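Local coordinates for protein lasso peptide isopeptidase AtxE2 (Asticcacaulis excentricus, PDB 5TXE) that hydrolyses the isopeptide bond of the threaded lasso peptides astexin-2 and astexin-3, opening them into linear chains, at residues 633-636 against 641-644; 446-451 against 524-529; 603-608 against 650-655; 120-125 against 220-225; 616-621 against 628-633. The protein carries 1 engineered substitution. All blocks are in the same frame, centred on the assembly; numbering follows the deposited sequence.

Contact 1: residues 633-636 against 641-644; sequences YPNE and WQPA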
# COMPACT_ATOMS: atom_id res chain seq x y z
N TYR A 633 11.68 -14.87 8.27
CA TYR A 633 12.64 -14.14 7.44
C TYR A 633 13.37 -13.08 8.23
O TYR A 633 12.73 -12.23 8.88
CB TYR A 633 11.87 -13.48 6.26
CG TYR A 633 11.28 -14.45 5.25
CD1 TYR A 633 10.04 -15.05 5.45
CD2 TYR A 633 11.94 -14.77 4.13
CE1 TYR A 633 9.52 -15.95 4.55
CE2 TYR A 633 11.43 -15.68 3.22
CZ TYR A 633 10.22 -16.26 3.43
OH TYR A 633 9.74 -17.13 2.43
N PRO A 634 14.71 -13.03 8.14
CA PRO A 634 15.46 -12.08 8.93
C PRO A 634 15.45 -10.65 8.42
O PRO A 634 15.41 -10.41 7.19
CB PRO A 634 16.89 -12.61 8.89
CG PRO A 634 16.94 -13.31 7.54
CD PRO A 634 15.58 -13.91 7.36
N ASN A 635 15.52 -9.71 9.36
CA ASN A 635 15.56 -8.30 9.06
C ASN A 635 14.42 -7.88 8.05
O ASN A 635 14.69 -7.22 7.04
CB ASN A 635 16.94 -7.92 8.51
CG ASN A 635 17.10 -6.41 8.41
OD1 ASN A 635 16.41 -5.68 9.09
ND2 ASN A 635 17.93 -5.94 7.51
N GLU A 636 13.18 -8.24 8.38
CA GLU A 636 12.07 -7.95 7.54
C GLU A 636 11.02 -7.20 8.33
O GLU A 636 11.13 -7.03 9.51
CB GLU A 636 11.46 -9.21 7.00
CG GLU A 636 12.14 -9.74 5.77
CD GLU A 636 11.97 -8.82 4.57
OE1 GLU A 636 11.28 -7.80 4.70
OE2 GLU A 636 12.57 -9.12 3.50
N TRP A 641 10.64 -6.38 2.10
CA TRP A 641 11.34 -5.45 1.24
C TRP A 641 12.49 -6.10 0.48
O TRP A 641 12.93 -5.56 -0.55
CB TRP A 641 11.84 -4.27 2.09
CG TRP A 641 12.89 -4.59 3.07
CD1 TRP A 641 12.72 -5.13 4.29
CD2 TRP A 641 14.33 -4.31 2.94
NE1 TRP A 641 13.96 -5.25 4.93
CE2 TRP A 641 14.94 -4.76 4.11
CE3 TRP A 641 15.12 -3.74 1.94
CZ2 TRP A 641 16.32 -4.65 4.33
CZ3 TRP A 641 16.50 -3.64 2.15
CH2 TRP A 641 17.08 -4.09 3.35
N GLN A 642 12.99 -7.27 0.93
CA GLN A 642 14.18 -7.86 0.31
C GLN A 642 13.78 -8.77 -0.85
O GLN A 642 12.96 -9.66 -0.69
CB GLN A 642 15.04 -8.62 1.31
CG GLN A 642 15.50 -7.80 2.51
CD GLN A 642 16.47 -8.55 3.40
OE1 GLN A 642 17.34 -9.25 2.94
NE2 GLN A 642 16.29 -8.43 4.67
N PRO A 643 14.29 -8.47 -2.05
CA PRO A 643 13.83 -9.20 -3.22
C PRO A 643 13.98 -10.71 -3.15
O PRO A 643 13.10 -11.43 -3.65
CB PRO A 643 14.69 -8.64 -4.33
CG PRO A 643 14.99 -7.23 -3.87
CD PRO A 643 15.21 -7.38 -2.40
N ALA A 644 15.08 -11.21 -2.56
CA ALA A 644 15.25 -12.67 -2.47
C ALA A 644 14.16 -13.25 -1.60
O ALA A 644 13.63 -14.33 -1.86
CB ALA A 644 16.62 -13.02 -1.91

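Contact 2: residues 446-451 against 524-529; sequences GGTGDE and TGLADG. Engineered in segment 524-529: Ala-527 (natural residue Ser).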
# COMPACT_ATOMS: atom_id res chain seq x y z
N GLY A 446 0.95 -8.82 -6.37
CA GLY A 446 0.98 -9.78 -5.24
C GLY A 446 -0.11 -9.55 -4.21
O GLY A 446 -0.06 -10.06 -3.09
N GLY A 447 -1.12 -8.77 -4.59
CA GLY A 447 -2.17 -8.40 -3.64
C GLY A 447 -1.59 -7.48 -2.61
O GLY A 447 -0.50 -6.95 -2.80
N THR A 448 -2.27 -7.27 -1.49
CA THR A 448 -1.79 -6.29 -0.54
C THR A 448 -0.48 -6.75 0.02
O THR A 448 -0.33 -7.91 0.44
CB THR A 448 -2.80 -6.09 0.59
OG1 THR A 448 -4.04 -5.70 0.01
CG2 THR A 448 -2.34 -5.03 1.52
N GLY A 449 0.48 -5.85 0.03
CA GLY A 449 1.83 -6.18 0.52
C GLY A 449 2.71 -6.95 -0.43
O GLY A 449 3.84 -7.27 -0.10
N ASP A 450 2.22 -7.22 -1.61
CA ASP A 450 2.96 -7.95 -2.63
C ASP A 450 3.54 -9.28 -2.13
O ASP A 450 4.76 -9.49 -2.13
CB ASP A 450 4.05 -7.04 -3.28
CG ASP A 450 4.68 -7.71 -4.54
OD1 ASP A 450 4.24 -8.86 -4.86
OD2 ASP A 450 5.63 -7.14 -5.13
N GLU A 451 2.66 -10.17 -1.70
CA GLU A 451 3.05 -11.43 -1.06
C GLU A 451 2.57 -12.65 -1.84
O GLU A 451 3.09 -13.75 -1.63
CB GLU A 451 2.29 -11.59 0.25
CG GLU A 451 2.88 -11.21 1.55
CD GLU A 451 4.23 -11.84 1.92
OE1 GLU A 451 4.34 -12.80 2.81
OE2 GLU A 451 5.18 -11.22 1.40
N THR A 524 -5.32 -16.61 1.02
CA THR A 524 -4.11 -15.94 1.42
C THR A 524 -4.49 -14.62 2.09
O THR A 524 -5.55 -14.08 1.84
CB THR A 524 -3.16 -15.61 0.27
OG1 THR A 524 -3.74 -14.64 -0.60
CG2 THR A 524 -2.84 -16.81 -0.52
N GLY A 525 -3.63 -14.11 2.95
CA GLY A 525 -3.82 -12.78 3.49
C GLY A 525 -2.58 -12.17 4.15
O GLY A 525 -1.73 -12.89 4.68
N LEU A 526 -2.48 -10.86 4.04
CA LEU A 526 -1.50 -10.05 4.72
C LEU A 526 -2.24 -8.83 5.27
O LEU A 526 -3.16 -8.30 4.66
CB LEU A 526 -0.41 -9.63 3.75
CG LEU A 526 0.64 -8.67 4.31
CD1 LEU A 526 1.97 -8.94 3.62
CD2 LEU A 526 0.27 -7.21 4.09
N ALA A 527 -1.84 -8.39 6.46
CA ALA A 527 -2.43 -7.23 7.13
C ALA A 527 -3.92 -7.50 7.41
O ALA A 527 -4.24 -8.50 8.02
CB ALA A 527 -2.18 -5.97 6.31
N ASP A 528 -4.82 -6.69 6.89
CA ASP A 528 -6.22 -6.88 7.19
C ASP A 528 -6.70 -8.20 6.62
O ASP A 528 -7.50 -8.86 7.20
CB ASP A 528 -7.08 -5.69 6.75
CG ASP A 528 -8.47 -5.71 7.40
OD1 ASP A 528 -8.52 -5.67 8.65
OD2 ASP A 528 -9.50 -5.87 6.68
N GLY A 529 -6.08 -8.65 5.54
CA GLY A 529 -6.37 -9.94 4.98
C GLY A 529 -5.91 -11.07 5.84
O GLY A 529 -6.50 -12.15 5.76

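Contact 3: residues 603-608 against 650-655; sequences LIQSAD and YNRTID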
# COMPACT_ATOMS: atom_id res chain seq x y z
N LEU A 603 0.18 -22.20 6.22
CA LEU A 603 1.53 -21.75 6.12
C LEU A 603 1.64 -20.31 6.54
O LEU A 603 0.92 -19.47 6.00
CB LEU A 603 2.02 -21.91 4.71
CG LEU A 603 3.41 -21.36 4.44
CD1 LEU A 603 4.46 -22.17 5.12
CD2 LEU A 603 3.67 -21.45 2.95
N ILE A 604 2.55 -20.00 7.48
CA ILE A 604 2.80 -18.61 7.90
C ILE A 604 4.20 -18.19 7.45
O ILE A 604 5.21 -18.81 7.84
CB ILE A 604 2.68 -18.46 9.43
CG1 ILE A 604 1.34 -19.03 9.94
CG2 ILE A 604 2.79 -17.04 9.89
CD1 ILE A 604 1.37 -19.42 11.41
N GLN A 605 4.29 -17.12 6.68
CA GLN A 605 5.56 -16.68 6.15
C GLN A 605 5.81 -15.34 6.76
O GLN A 605 5.40 -14.30 6.22
CB GLN A 605 5.51 -16.62 4.64
CG GLN A 605 5.37 -18.00 4.01
CD GLN A 605 6.01 -18.13 2.65
OE1 GLN A 605 7.25 -18.26 2.55
NE2 GLN A 605 5.19 -18.20 1.60
N SER A 606 6.43 -15.35 7.95
CA SER A 606 6.49 -14.16 8.77
C SER A 606 7.84 -13.44 8.73
O SER A 606 8.88 -14.07 8.67
CB SER A 606 6.20 -14.57 10.23
OG SER A 606 6.14 -13.46 11.10
N ALA A 607 7.80 -12.13 8.83
CA ALA A 607 8.97 -11.34 9.19
C ALA A 607 9.40 -11.67 10.61
O ALA A 607 8.53 -11.97 11.44
CB ALA A 607 8.65 -9.87 9.10
N ASP A 608 10.70 -11.68 10.88
CA ASP A 608 11.17 -11.82 12.22
C ASP A 608 10.55 -10.77 13.12
O ASP A 608 10.27 -11.02 14.29
CB ASP A 608 12.71 -11.82 12.36
CG ASP A 608 13.40 -10.60 11.74
OD1 ASP A 608 12.77 -9.67 11.13
OD2 ASP A 608 14.65 -10.59 11.87
N TYR A 650 6.89 -16.05 -2.83
CA TYR A 650 6.15 -16.40 -4.04
C TYR A 650 6.25 -17.89 -4.32
O TYR A 650 5.23 -18.57 -4.52
CB TYR A 650 6.72 -15.71 -5.26
CG TYR A 650 6.43 -14.23 -5.46
CD1 TYR A 650 5.55 -13.51 -4.64
CD2 TYR A 650 7.02 -13.55 -6.52
CE1 TYR A 650 5.32 -12.14 -4.86
CE2 TYR A 650 6.75 -12.21 -6.77
CZ TYR A 650 5.90 -11.51 -5.96
OH TYR A 650 5.66 -10.22 -6.31
N ASN A 651 7.46 -18.42 -4.33
CA ASN A 651 7.67 -19.82 -4.73
C ASN A 651 7.13 -20.81 -3.73
O ASN A 651 6.57 -21.83 -4.12
CB ASN A 651 9.13 -20.10 -4.94
CG ASN A 651 9.61 -19.60 -6.29
OD1 ASN A 651 8.90 -19.69 -7.25
ND2 ASN A 651 10.80 -19.11 -6.35
N ARG A 652 7.29 -20.53 -2.44
CA ARG A 652 6.79 -21.45 -1.47
C ARG A 652 5.25 -21.42 -1.43
O ARG A 652 4.60 -22.41 -1.11
CB ARG A 652 7.39 -21.13 -0.11
CG ARG A 652 7.12 -22.23 0.91
CD ARG A 652 7.71 -21.85 2.28
NE ARG A 652 9.16 -22.05 2.36
CZ ARG A 652 10.07 -21.08 2.36
NH1 ARG A 652 9.73 -19.86 2.20
NH2 ARG A 652 11.35 -21.38 2.46
N THR A 653 4.68 -20.25 -1.64
CA THR A 653 3.26 -20.16 -1.61
C THR A 653 2.63 -20.91 -2.80
O THR A 653 1.64 -21.61 -2.64
CB THR A 653 2.82 -18.71 -1.62
OG1 THR A 653 3.01 -18.20 -0.31
CG2 THR A 653 1.35 -18.59 -1.97
N ILE A 654 3.25 -20.83 -3.98
CA ILE A 654 2.82 -21.64 -5.13
C ILE A 654 3.00 -23.11 -4.83
O ILE A 654 2.09 -23.91 -5.07
CB ILE A 654 3.55 -21.25 -6.40
CG1 ILE A 654 3.08 -19.89 -6.83
CG2 ILE A 654 3.28 -22.21 -7.53
CD1 ILE A 654 3.96 -19.25 -7.88
N ASP A 655 4.14 -23.49 -4.27
CA ASP A 655 4.36 -24.89 -4.00
C ASP A 655 3.31 -25.39 -3.01
O ASP A 655 2.84 -26.53 -3.08
CB ASP A 655 5.73 -25.14 -3.36
CG ASP A 655 6.91 -24.90 -4.29
OD1 ASP A 655 6.72 -24.71 -5.51
OD2 ASP A 655 8.07 -24.87 -3.80

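Contact 4: residues 120-125 against 220-225; sequences RNAPSG and RPRVLE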
# COMPACT_ATOMS: atom_id res chain seq x y z
N ARG A 120 8.74 7.73 15.95
CA ARG A 120 8.92 6.94 14.78
C ARG A 120 8.41 5.52 14.98
O ARG A 120 9.02 4.78 15.66
CB ARG A 120 10.40 6.86 14.45
CG ARG A 120 10.62 6.18 13.11
CD ARG A 120 11.99 6.46 12.57
NE ARG A 120 12.94 5.54 13.18
CZ ARG A 120 14.26 5.69 13.09
NH1 ARG A 120 14.78 6.73 12.43
NH2 ARG A 120 15.06 4.79 13.65
N ASN A 121 7.29 5.16 14.37
CA ASN A 121 6.71 3.85 14.57
C ASN A 121 7.61 2.83 13.84
O ASN A 121 8.43 3.21 13.02
CB ASN A 121 5.27 3.86 14.02
CG ASN A 121 4.42 2.67 14.51
OD1 ASN A 121 4.66 2.10 15.58
ND2 ASN A 121 3.41 2.29 13.70
N ALA A 122 7.44 1.55 14.09
CA ALA A 122 8.13 0.58 13.25
C ALA A 122 7.74 0.80 11.76
O ALA A 122 6.62 1.10 11.47
CB ALA A 122 7.80 -0.83 13.69
N PRO A 123 8.69 0.67 10.84
CA PRO A 123 8.39 0.78 9.43
C PRO A 123 7.40 -0.28 8.96
O PRO A 123 7.49 -1.42 9.38
CB PRO A 123 9.72 0.53 8.75
CG PRO A 123 10.76 0.54 9.79
CD PRO A 123 10.11 0.34 11.11
N SER A 124 6.43 0.11 8.13
CA SER A 124 5.51 -0.84 7.56
C SER A 124 6.33 -1.77 6.67
O SER A 124 5.98 -2.91 6.49
CB SER A 124 4.45 -0.12 6.75
OG SER A 124 5.07 0.41 5.57
N GLY A 125 7.43 -1.25 6.11
CA GLY A 125 8.25 -1.93 5.12
C GLY A 125 8.13 -1.36 3.71
O GLY A 125 8.89 -1.73 2.80
N ARG A 220 13.92 -2.44 23.35
CA ARG A 220 14.42 -1.14 23.76
C ARG A 220 13.27 -0.16 23.83
O ARG A 220 12.30 -0.28 23.10
CB ARG A 220 15.44 -0.60 22.79
CG ARG A 220 16.72 -1.40 22.68
CD ARG A 220 17.68 -0.75 21.63
NE ARG A 220 18.30 0.50 22.12
CZ ARG A 220 19.35 0.56 22.93
NH1 ARG A 220 19.96 -0.55 23.36
NH2 ARG A 220 19.85 1.73 23.28
N PRO A 221 13.37 0.84 24.72
CA PRO A 221 12.36 1.86 24.74
C PRO A 221 12.43 2.65 23.43
O PRO A 221 13.53 2.83 22.91
CB PRO A 221 12.78 2.77 25.89
CG PRO A 221 13.81 2.04 26.64
CD PRO A 221 14.45 1.14 25.66
N ARG A 222 11.28 3.09 22.93
CA ARG A 222 11.21 3.98 21.77
C ARG A 222 11.20 5.43 22.25
O ARG A 222 10.82 5.73 23.40
CB ARG A 222 9.93 3.69 20.99
CG ARG A 222 9.83 2.23 20.66
CD ARG A 222 9.47 1.68 19.27
NE ARG A 222 8.08 1.84 18.86
CZ ARG A 222 7.39 1.06 18.00
NH1 ARG A 222 7.85 -0.07 17.46
NH2 ARG A 222 6.15 1.43 17.70
N VAL A 223 11.55 6.32 21.34
CA VAL A 223 11.50 7.72 21.59
C VAL A 223 10.04 8.17 21.49
O VAL A 223 9.37 7.91 20.48
CB VAL A 223 12.28 8.49 20.50
CG1 VAL A 223 12.08 9.99 20.65
CG2 VAL A 223 13.77 8.11 20.52
N LEU A 224 9.58 8.88 22.50
CA LEU A 224 8.22 9.47 22.54
C LEU A 224 8.20 10.86 21.90
O LEU A 224 9.12 11.65 22.09
CB LEU A 224 7.76 9.61 23.98
CG LEU A 224 7.76 8.27 24.75
CD1 LEU A 224 7.46 8.50 26.25
CD2 LEU A 224 6.75 7.30 24.13
N GLU A 225 7.11 11.18 21.23
CA GLU A 225 6.76 12.57 20.96
C GLU A 225 6.69 13.36 22.28
O GLU A 225 6.39 12.78 23.30
CB GLU A 225 5.41 12.60 20.25
CG GLU A 225 5.49 12.16 18.79
CD GLU A 225 6.35 13.11 17.96
OE1 GLU A 225 6.67 14.25 18.42
OE2 GLU A 225 6.69 12.75 16.82
O HOH W 1 9.88 6.47 18.21

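Contact 5: residues 616-621 against 628-633; sequences PGFTAL and VELIIY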
# COMPACT_ATOMS: atom_id res chain seq x y z
N PRO A 616 2.50 -18.43 20.45
CA PRO A 616 1.54 -19.24 21.24
C PRO A 616 0.57 -20.03 20.36
O PRO A 616 0.39 -21.23 20.52
CB PRO A 616 0.79 -18.19 22.09
CG PRO A 616 1.80 -17.10 22.22
CD PRO A 616 2.56 -17.05 20.93
N GLY A 617 0.00 -19.35 19.38
CA GLY A 617 -0.85 -19.99 18.40
C GLY A 617 -0.20 -21.14 17.70
O GLY A 617 -0.75 -22.26 17.62
N PHE A 618 1.00 -20.91 17.20
CA PHE A 618 1.70 -21.97 16.51
C PHE A 618 1.90 -23.19 17.42
O PHE A 618 1.74 -24.32 17.01
CB PHE A 618 3.04 -21.45 15.97
CG PHE A 618 3.87 -22.51 15.31
CD1 PHE A 618 3.67 -22.84 14.00
CD2 PHE A 618 4.83 -23.19 16.02
CE1 PHE A 618 4.41 -23.81 13.39
CE2 PHE A 618 5.58 -24.17 15.42
CZ PHE A 618 5.39 -24.46 14.09
N THR A 619 2.28 -22.94 18.66
CA THR A 619 2.62 -24.03 19.57
C THR A 619 1.38 -24.82 19.93
O THR A 619 1.43 -26.05 20.02
CB THR A 619 3.28 -23.45 20.81
OG1 THR A 619 4.45 -22.68 20.42
CG2 THR A 619 3.65 -24.52 21.77
N ALA A 620 0.23 -24.15 20.07
CA ALA A 620 -1.03 -24.86 20.38
C ALA A 620 -1.44 -25.72 19.20
O ALA A 620 -1.82 -26.87 19.37
CB ALA A 620 -2.12 -23.89 20.75
N LEU A 621 -1.27 -25.19 18.00
CA LEU A 621 -1.55 -25.96 16.81
C LEU A 621 -0.67 -27.16 16.66
O LEU A 621 -1.18 -28.26 16.31
CB LEU A 621 -1.42 -25.10 15.56
CG LEU A 621 -2.54 -24.04 15.43
CD1 LEU A 621 -2.17 -23.04 14.34
CD2 LEU A 621 -3.90 -24.66 15.06
N VAL A 628 0.36 -27.12 10.30
CA VAL A 628 0.77 -25.75 10.32
C VAL A 628 2.32 -25.71 10.11
O VAL A 628 3.03 -26.62 10.53
CB VAL A 628 0.41 -25.10 11.64
CG1 VAL A 628 1.16 -25.75 12.79
CG2 VAL A 628 0.71 -23.60 11.67
N GLU A 629 2.81 -24.68 9.45
CA GLU A 629 4.26 -24.47 9.28
C GLU A 629 4.48 -22.97 9.32
O GLU A 629 3.67 -22.18 8.80
CB GLU A 629 4.74 -25.05 7.97
CG GLU A 629 6.21 -24.81 7.72
CD GLU A 629 6.80 -25.68 6.64
OE1 GLU A 629 7.12 -25.17 5.55
OE2 GLU A 629 6.98 -26.90 6.88
N LEU A 630 5.58 -22.60 9.97
CA LEU A 630 5.97 -21.20 10.14
C LEU A 630 7.37 -21.00 9.58
O LEU A 630 8.31 -21.78 9.88
CB LEU A 630 5.95 -20.85 11.65
CG LEU A 630 6.62 -19.56 12.14
CD1 LEU A 630 5.92 -18.34 11.56
CD2 LEU A 630 6.55 -19.42 13.63
N ILE A 631 7.51 -19.98 8.77
CA ILE A 631 8.75 -19.65 8.15
C ILE A 631 9.11 -18.31 8.68
O ILE A 631 8.27 -17.45 8.78
CB ILE A 631 8.63 -19.51 6.64
CG1 ILE A 631 8.00 -20.75 6.01
CG2 ILE A 631 9.99 -19.28 5.99
CD1 ILE A 631 8.80 -22.08 6.11
N ILE A 632 10.39 -18.09 8.99
CA ILE A 632 10.83 -16.80 9.50
C ILE A 632 11.83 -16.17 8.56
O ILE A 632 12.79 -16.83 8.18
CB ILE A 632 11.46 -17.03 10.89
CG1 ILE A 632 10.37 -17.51 11.82
CG2 ILE A 632 12.09 -15.72 11.45
CD1 ILE A 632 10.96 -18.24 12.96
N TYR A 633 11.68 -14.87 8.27
CA TYR A 633 12.64 -14.14 7.44
C TYR A 633 13.37 -13.08 8.23
O TYR A 633 12.73 -12.23 8.88
CB TYR A 633 11.87 -13.48 6.26
CG TYR A 633 11.28 -14.45 5.25
CD1 TYR A 633 10.04 -15.05 5.45
CD2 TYR A 633 11.94 -14.77 4.13
CE1 TYR A 633 9.52 -15.95 4.55
CE2 TYR A 633 11.43 -15.68 3.22
CZ TYR A 633 10.22 -16.26 3.43
OH TYR A 633 9.74 -17.13 2.43

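Contact 1: residues 633-636 against 641-644
A bend at chi2 (-67°) swings the carboxylate of Glu-636 across to the backbone of Trp-641 and Gln-642, while the indole of Trp-641, with CG set between its own backbone N and carbonyl carbon (chi1 68°), turns back toward Asn-635. The carboxylate then works as a fork. OE1 accepts from Trp-641 N at 3.0 Å and OE2 from Gln-642 N at 3.2 Å, each through its syn lone pair. Glu-636 OE1 also lies 3.1 Å from Trp-641 CD1. OE2 carries a further bond from His-645 ND1. Beside this fork, the carbonyl of Asn-635 is held by two side chains. Trp-641 NE1 reaches Asn-635 O in the carbonyl plane at 3.0 Å, whereas Gln-642 NE2 comes to Asn-635 O from above that plane at 3.1 Å. The other amide atom of Gln-642, OE1, is taken by Asn-82 ND2, which fixes the turn of the amide, and Gln-642 CG lies over the centre of the Trp-641 ring. With an alanine in place of Glu-636, the two successive backbone N-H groups and the His-645 imidazole would probably lose their acceptor, and the loop between the segments could shift. That short loop carries His-638, the probable charge-relay histidine, whose side chain is about 8 Å from that of Glu-636. The contact thus closes the turn from strand 628-633 to helix 643-662: Gln-642 is the N-cap residue of the helix, His-645 belongs to its first turn, and Asp-608, beyond strand 602-607, binds the backbone N of Asn-635 and Glu-636.

Contact 2: residues 446-451 against 524-529
Leu-526 pushes its isobutyl group against the turn at Thr-448 and Gly-449, its CG standing opposite the backbone N (chi1 176°). Its chi2, 149°, departs from a staggered value, and Glu-451 has a chi1 of -97°, also unstaggered. The two side chains cross at about a right angle, but the 3.2 Å from Glu-451 CG to Leu-526 CD1 is short enough to be doubtful. The second methyl, CD2, rests 4.0 Å from Gly-449 CA, and Leu-526 CB sits 3.7 Å from Thr-448 O. Gly-449 is the third residue of a type II turn, 447-450, and a CB there would collide with Leu-526 CD1. Thr-448 divides its branches: CG2 faces Leu-526 CD2 at 4.3 Å, while OG1 accepts from Tyr-438 N, the backbone of the residue that stabilises the alkoxide intermediate. Glu-451 OE1 salt-bridges Lys-640. Next to Leu-526 comes Ala-527, engineered from the nucleophilic serine, at the sharp turn of a Gly-X-Ser-X-Gly nucleophile elbow. Ala-527 packs on the bound peptide's backbone and Thr-448 on one of its apolar side chains. The elbow links central strand 521-525 to helix 528-539; the 446-451 loop, between strand 431-436 and helix 454-459, closes over it, with helix 643-662 alongside.

Contact 3: residues 603-608 against 650-655
Gln-605 OE1 is gripped by two neighbouring donors, Arg-652 NH1 and the hydroxyl of Tyr-633. The arginine bond measures 3.0 Å from Arg-652 NH1 to Gln-605 OE1, with an N-H...O angle of 146°. The oxygen lies at the edge of the guanidinium, close to its plane, while the donor is somewhat tilted from the plane of the amide; the two flat groups stand perpendicular. Tyr-633 OH has a weak hydrogen bond to the same Arg-652 NH1, so amide, phenol and guanidinium form a small cluster. The nitrogen of the amide is used as well: Gln-605 NE2 donates to the backbone oxygen of Val-649 and lies 2.9 Å from Thr-653 OG1. With both ends engaged, the amide is fixed against flipping, and a buried polar side chain finds partners inside the protein. Arg-652 reaches it by extending through its first two torsions and then bending at chi3 (-79°), which turns the edge of the guanidinium, with NH1, to the amide oxygen. Its aliphatic part serves a second purpose: Leu-603 CD2 touches Arg-652 CG at 4.1 Å and Arg-652 CD at the same distance, crossing the chain at about a right angle. Leu-603 and Gln-605, two residues apart on the strand, face the helix together. Strand 603-607 and helix 650-655 run almost exactly antiparallel (174°), their axes 10.3 Å apart. The helix segment belongs to helix 643-662, which lies over one face of the alpha/beta-hydrolase sheet; strand 628-633 flanks the strand, and Trp-678 and Gln-674 of helix 672-684 touch Arg-652 from beyond.

Contact 4: residues 120-125 against 220-225
This is a partly buried meeting of two irregular loops, carried by the side chain of Arg-222 and bridged by one water. Segment 120-125 lies between strands 100-104 and 133-134, and segment 220-225 in the excursion that follows helix 190-202. Arg-222, bent at chi2 (-133°) and chi3, lays one guanidinium face over the backbone of Asn-121 and Ala-122. Its NH1 is 3.8 Å from Ala-122 N and equally far from Ala-122 CB, and its NH2 approaches Asn-121 OD1 to 2.7 Å, amide and guanidinium planes 75° apart. Tyr-118 adds a cation-pi partner. The water accepts from Arg-120 N at 2.8 Å and donates to Val-223 O at 2.7 Å, tying the loop backbones. A leucine in place of Arg-222 would probably leave the ring of Tyr-118 without its cation and Asn-121 OD1 without the charge beside it, so that the asparagine amide could turn more easily. This could bear on the substrate: Asn-121 ND2 bonds to the backbone of the bound lasso peptide, as does Ser-124 OG, and Trp-116, important for activity, is close by. A positive charge at OD1 would be expected to polarise the amide and favour its NH2 as the donor to the peptide.

Contact 5: residues 616-621 against 628-633
Phe-618, Leu-621, Val-628 and Leu-630 make a purely apolar contact, with no hydrogen bond from helix segment to strand. The aromatic part is the ring of Phe-618, sent toward the strand by a CG placed opposite the backbone N (chi1 177°). One side of the ring does the touching: Phe-618 CE1 lies 3.8 Å from Leu-630 CB, and Phe-618 CD1 meets Val-628 CG2, also at 3.8 Å. Leu-630 stays on one side of the ring plane, its CB off the plane near the CD1-CE1 border and its CD2 over that same face, so it covers a single face of the phenyl. The aliphatic part joins Leu-621 to Val-628, whose side chains cross at about a right angle. Leu-621 CB is 3.8 Å from Val-628 CG1, and Leu-621 CD1 is 4.0 Å from Val-628 CG2. Both methyls of the valine are therefore used, each touching Phe-618 and Leu-621, and the valine wedges between two side chains one helix turn apart. Polar groups keep to the other side of the strand: Glu-629 points away from the helix and pairs with Arg-677 and Trp-678 NE1. The alternation follows the strand, Val-628 and Leu-630 facing helix 615-623, while Ile-631 packs on Arg-652 of helix 643-662. Helix and strand segments run at 145° with axes 9.0 Å apart. Helix 615-623 belongs to the beta-alpha-beta crossover from strand 602-607 to its parallel neighbour 628-633, an outermost strand of the mixed sheet. Earlier in the crossover comes helix 608-611, which holds Glu-610, the probable charge-relay glutamate.

Contact 4 comes first along the chain, where a peptide-binding loop, 120-125, meets the 220-225 loop; contact 2 follows at the nucleophile elbow. Contacts 1, 3 and 5 occupy the later-in-sequence flank of the hydrolase sheet, around strands 602-607 and 628-633, contacts 1 and 5 falling between the segments of contact 3. Contacts 1 and 5 share Tyr-633, whose hydroxyl also reaches contact 3, and contacts 1 and 3 share helix 643-662. Contacts 2, 3 and 5 all involve the mixed sheet. Centres of contacts 2 and 3 are about 11 Å apart, joined by Asp-450 and Tyr-650, whereas those of contacts 3 and 4 are about 26 Å apart. The set runs from peptide-binding loop through catalytic elbow to sheet edge.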